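Long-range contact in taurine:2-oxoglutarate aminotransferase (Bifidobacterium kashiwanohense PV20-2, PDB 6JIX), which probably transfers the amino group of taurine to 2-oxoglutarate, using pyridoxal 5'-phosphate as cofactor: residues N176-R186 and V227-M235. Numbering follows the deposited sequence.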
ATOM      1  N   ASN A 176     -16.400 -18.436 -11.863  1.00 26.27           N
ATOM      2  CA  ASN A 176     -17.642 -18.145 -11.160  1.00 23.95           C
ATOM      3  C   ASN A 176     -18.723 -17.738 -12.151  1.00 23.10           C
ATOM      4  O   ASN A 176     -18.418 -17.242 -13.240  1.00 20.54           O
ATOM      5  CB  ASN A 176     -17.464 -17.029 -10.115  1.00 24.98           C
ATOM      6  CG  ASN A 176     -16.592 -15.871 -10.604  1.00 29.31           C
ATOM      7  OD1 ASN A 176     -15.814 -16.003 -11.555  1.00 32.53           O
ATOM      8  ND2 ASN A 176     -16.704 -14.728  -9.928  1.00 31.16           N
ATOM      9  N   PRO A 177     -19.992 -17.938 -11.799  1.00 28.55           N
ATOM     10  CA  PRO A 177     -21.076 -17.679 -12.757  1.00 30.20           C
ATOM     11  C   PRO A 177     -21.370 -16.196 -12.890  1.00 27.15           C
ATOM     12  O   PRO A 177     -21.446 -15.464 -11.900  1.00 20.69           O
ATOM     13  CB  PRO A 177     -22.275 -18.412 -12.142  1.00 27.37           C
ATOM     14  CG  PRO A 177     -22.006 -18.344 -10.674  1.00 25.22           C
ATOM     15  CD  PRO A 177     -20.502 -18.464 -10.519  1.00 26.73           C
ATOM     16  N   ASN A 178     -21.534 -15.765 -14.136  1.00 28.03           N
ATOM     17  CA  ASN A 178     -22.131 -14.476 -14.470  1.00 32.21           C
ATOM     18  C   ASN A 178     -23.444 -14.830 -15.151  1.00 31.46           C
ATOM     19  O   ASN A 178     -23.483 -15.045 -16.363  1.00 33.29           O
ATOM     20  CB  ASN A 178     -21.242 -13.629 -15.383  1.00 33.94           C
ATOM     21  CG  ASN A 178     -21.869 -12.253 -15.730  1.00 35.40           C
ATOM     22  OD1 ASN A 178     -23.072 -12.030 -15.570  1.00 32.01           O
ATOM     23  ND2 ASN A 178     -21.037 -11.341 -16.222  1.00 33.89           N
ATOM     24  N   MET A 179     -24.517 -14.885 -14.358  1.00 26.37           N
ATOM     25  CA  MET A 179     -25.758 -15.507 -14.813  1.00 30.32           C
ATOM     26  C   MET A 179     -26.175 -15.032 -16.201  1.00 31.47           C
ATOM     27  O   MET A 179     -26.405 -15.850 -17.096  1.00 30.43           O
ATOM     28  CB  MET A 179     -26.862 -15.260 -13.796  1.00 29.65           C
ATOM     29  CG  MET A 179     -26.918 -16.379 -12.806  1.00 30.78           C
ATOM     30  SD  MET A 179     -28.259 -16.174 -11.660  1.00 46.32           S
ATOM     31  CE  MET A 179     -29.249 -17.603 -12.105  1.00 36.94           C
ATOM     32  N   TYR A 180     -26.280 -13.716 -16.408  1.00 30.10           N
ATOM     33  CA  TYR A 180     -26.726 -13.238 -17.713  1.00 25.20           C
ATOM     34  C   TYR A 180     -25.774 -13.674 -18.825  1.00 30.26           C
ATOM     35  O   TYR A 180     -26.201 -14.253 -19.830  1.00 30.43           O
ATOM     36  CB  TYR A 180     -26.891 -11.724 -17.708  1.00 27.90           C
ATOM     37  CG  TYR A 180     -27.371 -11.217 -19.048  1.00 34.76           C
ATOM     38  CD1 TYR A 180     -28.736 -11.095 -19.331  1.00 31.62           C
ATOM     39  CD2 TYR A 180     -26.461 -10.890 -20.054  1.00 34.41           C
ATOM     40  CE1 TYR A 180     -29.171 -10.650 -20.572  1.00 29.55           C
ATOM     41  CE2 TYR A 180     -26.892 -10.438 -21.301  1.00 30.65           C
ATOM     42  CZ  TYR A 180     -28.239 -10.325 -21.556  1.00 31.63           C
ATOM     43  OH  TYR A 180     -28.643  -9.884 -22.803  1.00 36.35           O
ATOM     44  N   GLU A 181     -24.469 -13.417 -18.664  1.00 32.70           N
ATOM     45  CA  GLU A 181     -23.524 -13.707 -19.743  1.00 27.41           C
ATOM     46  C   GLU A 181     -23.393 -15.207 -20.031  1.00 33.69           C
ATOM     47  O   GLU A 181     -22.871 -15.587 -21.089  1.00 31.01           O
ATOM     48  CB  GLU A 181     -22.162 -13.102 -19.413  1.00 30.44           C
ATOM     49  CG  GLU A 181     -22.126 -11.573 -19.476  1.00 32.30           C
ATOM     50  CD  GLU A 181     -20.719 -11.010 -19.449  1.00 30.03           C
ATOM     51  OE1 GLU A 181     -19.773 -11.780 -19.719  1.00 35.83           O
ATOM     52  OE2 GLU A 181     -20.566  -9.800 -19.161  1.00 32.95           O
ATOM     53  N   ASP A 182     -23.800 -16.065 -19.104  1.00 32.23           N
ATOM     54  CA  ASP A 182     -23.736 -17.501 -19.302  1.00 29.82           C
ATOM     55  C   ASP A 182     -25.033 -18.073 -19.869  1.00 34.87           C
ATOM     56  O   ASP A 182     -25.091 -19.270 -20.155  1.00 35.05           O
ATOM     57  CB  ASP A 182     -23.399 -18.206 -17.980  1.00 30.66           C
ATOM     58  CG  ASP A 182     -22.008 -17.841 -17.440  1.00 36.50           C
ATOM     59  OD1 ASP A 182     -21.070 -17.583 -18.238  1.00 39.00           O
ATOM     60  OD2 ASP A 182     -21.857 -17.827 -16.197  1.00 35.22           O
ATOM     61  N   GLY A 183     -26.066 -17.257 -20.054  1.00 35.26           N
ATOM     62  CA  GLY A 183     -27.286 -17.726 -20.673  1.00 30.24           C
ATOM     63  C   GLY A 183     -28.464 -17.992 -19.757  1.00 34.24           C
ATOM     64  O   GLY A 183     -29.475 -18.524 -20.229  1.00 37.33           O
ATOM     65  N   TYR A 184     -28.373 -17.665 -18.469  1.00 34.25           N
ATOM     66  CA  TYR A 184     -29.457 -17.927 -17.524  1.00 38.67           C
ATOM     67  C   TYR A 184     -30.153 -16.624 -17.126  1.00 36.73           C
ATOM     68  O   TYR A 184     -29.846 -15.542 -17.641  1.00 32.23           O
ATOM     69  CB  TYR A 184     -28.935 -18.673 -16.296  1.00 39.92           C
ATOM     70  CG  TYR A 184     -28.060 -19.864 -16.618  1.00 35.49           C
ATOM     71  CD1 TYR A 184     -28.611 -21.101 -16.947  1.00 38.99           C
ATOM     72  CD2 TYR A 184     -26.687 -19.750 -16.591  1.00 35.61           C
ATOM     73  CE1 TYR A 184     -27.802 -22.192 -17.241  1.00 34.88           C
ATOM     74  CE2 TYR A 184     -25.879 -20.820 -16.876  1.00 39.55           C
ATOM     75  CZ  TYR A 184     -26.436 -22.038 -17.199  1.00 40.48           C
ATOM     76  OH  TYR A 184     -25.599 -23.087 -17.478  1.00 54.77           O
ATOM     77  N   THR A 185     -31.096 -16.740 -16.188  1.00 38.52           N
ATOM     78  CA  THR A 185     -31.997 -15.645 -15.817  1.00 43.88           C
ATOM     79  C   THR A 185     -32.161 -15.593 -14.302  1.00 42.63           C
ATOM     80  O   THR A 185     -32.721 -16.523 -13.712  1.00 45.42           O
ATOM     81  CB  THR A 185     -33.356 -15.816 -16.505  1.00 43.32           C
ATOM     82  OG1 THR A 185     -33.148 -15.988 -17.914  1.00 43.67           O
ATOM     83  CG2 THR A 185     -34.228 -14.595 -16.268  1.00 35.67           C
ATOM     84  N   ARG A 186     -31.712 -14.487 -13.687  1.00 39.17           N
ATOM     85  CA  ARG A 186     -31.639 -14.383 -12.226  1.00 40.99           C
ATOM     86  C   ARG A 186     -32.959 -14.712 -11.536  1.00 45.79           C
ATOM     87  O   ARG A 186     -32.970 -15.132 -10.373  1.00 51.44           O
ATOM     88  CB  ARG A 186     -31.156 -12.981 -11.814  1.00 36.96           C
ATOM     89  CG  ARG A 186     -30.273 -12.946 -10.550  1.00 39.71           C
ATOM     90  CD  ARG A 186     -29.396 -11.677 -10.469  1.00 40.89           C
ATOM     91  NE  ARG A 186     -28.686 -11.410 -11.727  1.00 38.88           N
ATOM     92  CZ  ARG A 186     -27.404 -11.714 -11.952  1.00 40.14           C
ATOM     93  NH1 ARG A 186     -26.689 -12.293 -10.995  1.00 37.29           N
ATOM     94  NH2 ARG A 186     -26.829 -11.456 -13.135  1.00 37.68           N
ATOM     95  N   VAL A 227     -20.593  -5.756 -10.844  1.00 23.45           N
ATOM     96  CA  VAL A 227     -21.636  -5.977  -9.842  1.00 24.71           C
ATOM     97  C   VAL A 227     -22.353  -7.273 -10.179  1.00 22.44           C
ATOM     98  O   VAL A 227     -23.572  -7.294 -10.373  1.00 26.38           O
ATOM     99  CB  VAL A 227     -22.623  -4.794  -9.772  1.00 20.77           C
ATOM    100  CG1 VAL A 227     -23.489  -4.891  -8.537  1.00 19.89           C
ATOM    101  CG2 VAL A 227     -21.866  -3.479  -9.768  1.00 23.08           C
ATOM    102  N   ILE A 228     -21.602  -8.369 -10.231  1.00 25.18           N
ATOM    103  CA  ILE A 228     -22.133  -9.656 -10.683  1.00 24.46           C
ATOM    104  C   ILE A 228     -22.728 -10.339  -9.455  1.00 27.03           C
ATOM    105  O   ILE A 228     -22.076 -11.130  -8.773  1.00 32.04           O
ATOM    106  CB  ILE A 228     -21.070 -10.505 -11.376  1.00 24.34           C
ATOM    107  CG1 ILE A 228     -20.248  -9.630 -12.334  1.00 24.41           C
ATOM    108  CG2 ILE A 228     -21.726 -11.638 -12.159  1.00 25.72           C
ATOM    109  CD1 ILE A 228     -18.879 -10.176 -12.669  1.00 19.98           C
ATOM    110  N   LEU A 229     -23.988 -10.015  -9.175  1.00 26.99           N
ATOM    111  CA  LEU A 229     -24.717 -10.651  -8.094  1.00 25.83           C
ATOM    112  C   LEU A 229     -24.685 -12.169  -8.272  1.00 29.39           C
ATOM    113  O   LEU A 229     -24.974 -12.661  -9.370  1.00 29.51           O
ATOM    114  CB  LEU A 229     -26.160 -10.155  -8.065  1.00 22.77           C
ATOM    115  CG  LEU A 229     -26.290  -8.635  -7.962  1.00 26.16           C
ATOM    116  CD1 LEU A 229     -27.731  -8.201  -8.174  1.00 20.85           C
ATOM    117  CD2 LEU A 229     -25.729  -8.121  -6.612  1.00 20.01           C
ATOM    118  N   PRO A 230     -24.316 -12.921  -7.238  1.00 27.67           N
ATOM    119  CA  PRO A 230     -24.247 -14.384  -7.356  1.00 31.23           C
ATOM    120  C   PRO A 230     -25.628 -15.003  -7.372  1.00 29.59           C
ATOM    121  O   PRO A 230     -26.578 -14.429  -6.811  1.00 31.35           O
ATOM    122  CB  PRO A 230     -23.482 -14.794  -6.088  1.00 28.94           C
ATOM    123  CG  PRO A 230     -23.821 -13.716  -5.110  1.00 28.06           C
ATOM    124  CD  PRO A 230     -23.856 -12.451  -5.927  1.00 23.40           C
ATOM    125  N   PRO A 231     -25.783 -16.186  -7.977  1.00 27.92           N
ATOM    126  CA  PRO A 231     -27.048 -16.912  -7.852  1.00 27.56           C
ATOM    127  C   PRO A 231     -27.329 -17.254  -6.398  1.00 27.70           C
ATOM    128  O   PRO A 231     -26.412 -17.429  -5.593  1.00 29.24           O
ATOM    129  CB  PRO A 231     -26.820 -18.178  -8.692  1.00 32.46           C
ATOM    130  CG  PRO A 231     -25.306 -18.311  -8.799  1.00 22.24           C
ATOM    131  CD  PRO A 231     -24.831 -16.894  -8.862  1.00 26.81           C
ATOM    132  N   GLU A 232     -28.616 -17.314  -6.066  1.00 27.61           N
ATOM    133  CA  GLU A 232     -29.060 -17.646  -4.721  1.00 27.08           C
ATOM    134  C   GLU A 232     -28.364 -18.899  -4.236  1.00 24.82           C
ATOM    135  O   GLU A 232     -28.244 -19.866  -4.979  1.00 30.83           O
ATOM    136  CB  GLU A 232     -30.575 -17.872  -4.727  1.00 34.74           C
ATOM    137  CG  GLU A 232     -31.196 -17.969  -3.355  1.00 33.54           C
ATOM    138  CD  GLU A 232     -31.084 -16.659  -2.585  1.00 49.07           C
ATOM    139  OE1 GLU A 232     -31.172 -16.706  -1.333  1.00 52.12           O
ATOM    140  OE2 GLU A 232     -30.908 -15.588  -3.232  1.00 42.11           O
ATOM    141  N   GLY A 233     -27.875 -18.871  -2.998  1.00 28.77           N
ATOM    142  CA  GLY A 233     -27.306 -20.053  -2.373  1.00 27.65           C
ATOM    143  C   GLY A 233     -25.849 -20.357  -2.686  1.00 27.68           C
ATOM    144  O   GLY A 233     -25.267 -21.232  -2.025  1.00 26.01           O
ATOM    145  N   TYR A 234     -25.252 -19.688  -3.680  1.00 26.56           N
ATOM    146  CA  TYR A 234     -23.867 -19.958  -4.077  1.00 27.02           C
ATOM    147  C   TYR A 234     -22.864 -19.615  -2.971  1.00 24.83           C
ATOM    148  O   TYR A 234     -22.023 -20.444  -2.614  1.00 23.85           O
ATOM    149  CB  TYR A 234     -23.546 -19.182  -5.347  1.00 25.50           C
ATOM    150  CG  TYR A 234     -22.171 -19.410  -5.929  1.00 29.65           C
ATOM    151  CD1 TYR A 234     -21.800 -20.650  -6.467  1.00 27.75           C
ATOM    152  CD2 TYR A 234     -21.247 -18.373  -5.976  1.00 30.67           C
ATOM    153  CE1 TYR A 234     -20.540 -20.841  -7.025  1.00 23.76           C
ATOM    154  CE2 TYR A 234     -19.990 -18.559  -6.539  1.00 27.27           C
ATOM    155  CZ  TYR A 234     -19.644 -19.783  -7.057  1.00 25.17           C
ATOM    156  OH  TYR A 234     -18.394 -19.938  -7.601  1.00 24.02           O
ATOM    157  N   MET A 235     -22.930 -18.396  -2.421  1.00 27.29           N
ATOM    158  CA  MET A 235     -21.974 -18.013  -1.382  1.00 26.72           C
ATOM    159  C   MET A 235     -22.088 -18.929  -0.174  1.00 27.00           C
ATOM    160  O   MET A 235     -21.080 -19.248   0.471  1.00 29.47           O
ATOM    161  CB  MET A 235     -22.185 -16.561  -0.943  1.00 23.96           C
ATOM    162  CG  MET A 235     -21.827 -15.501  -1.955  1.00 24.16           C
ATOM    163  SD  MET A 235     -20.274 -15.794  -2.802  1.00 30.44           S
ATOM    164  CE  MET A 235     -19.053 -14.962  -1.781  1.00 26.83           C
TER
HETATM  165  O   HOH W   1     -24.361 -14.441 -11.427  1.00 27.21           O
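Pro177 CD sits over one face of the Tyr234 ring in a CH-pi contact, 4.2 Å from the ring centroid and 26° off its normal; Asn176 CB comes up to the phenol oxygen of the same ring. The second flat group, the guanidinium of Arg186, has Met179 CB over one face toward its rim, while Leu229 O and Pro230 N lie near its plane at the edge. Its NH1 is modelled doubtfully close to Leu229 O, but NH2 forms a salt bridge to Glu363 of strand 361-367. The Pro177 ring also meets Pro231, Pro177 CG lying 3.7 Å from Pro231 CD, so one proline ring touches a second proline with CG and the tyrosine with CD. With an alanine at Pro177, CG and CD are gone, which is likely to leave the Tyr234 face without its CH-pi partner and open a gap beside Pro231. Met179, bent at its last torsion (chi3 115°), lays SD 3.9 Å from Pro231 CB. Farther along, Ile228 turns CG2 away from its own backbone nitrogen, beside the carbonyl carbon, and presses this methyl against the Asn178 amide, 3.6 Å from Asn178 CG, the two side chains crossing at about a right angle. A water ties the backbones together: it donates to Pro177 O (3.1 Å) and Leu229 O (2.8 Å) and accepts from Met179 N (3.0 Å). Asn178 N donates to Asp182 OD2 from above the carboxylate plane; the weakly bonded turn around 179-182 closes with a Schellman motif at Gly183. This is buried loop-to-loop packing away from the annotated sites: the connection leaving edge strand 171-174 of the seven-stranded sheet of this class-III aminotransferase packs on the proline-rich lead-in, with its type II turn Pro231-Tyr234, to helix 234-245.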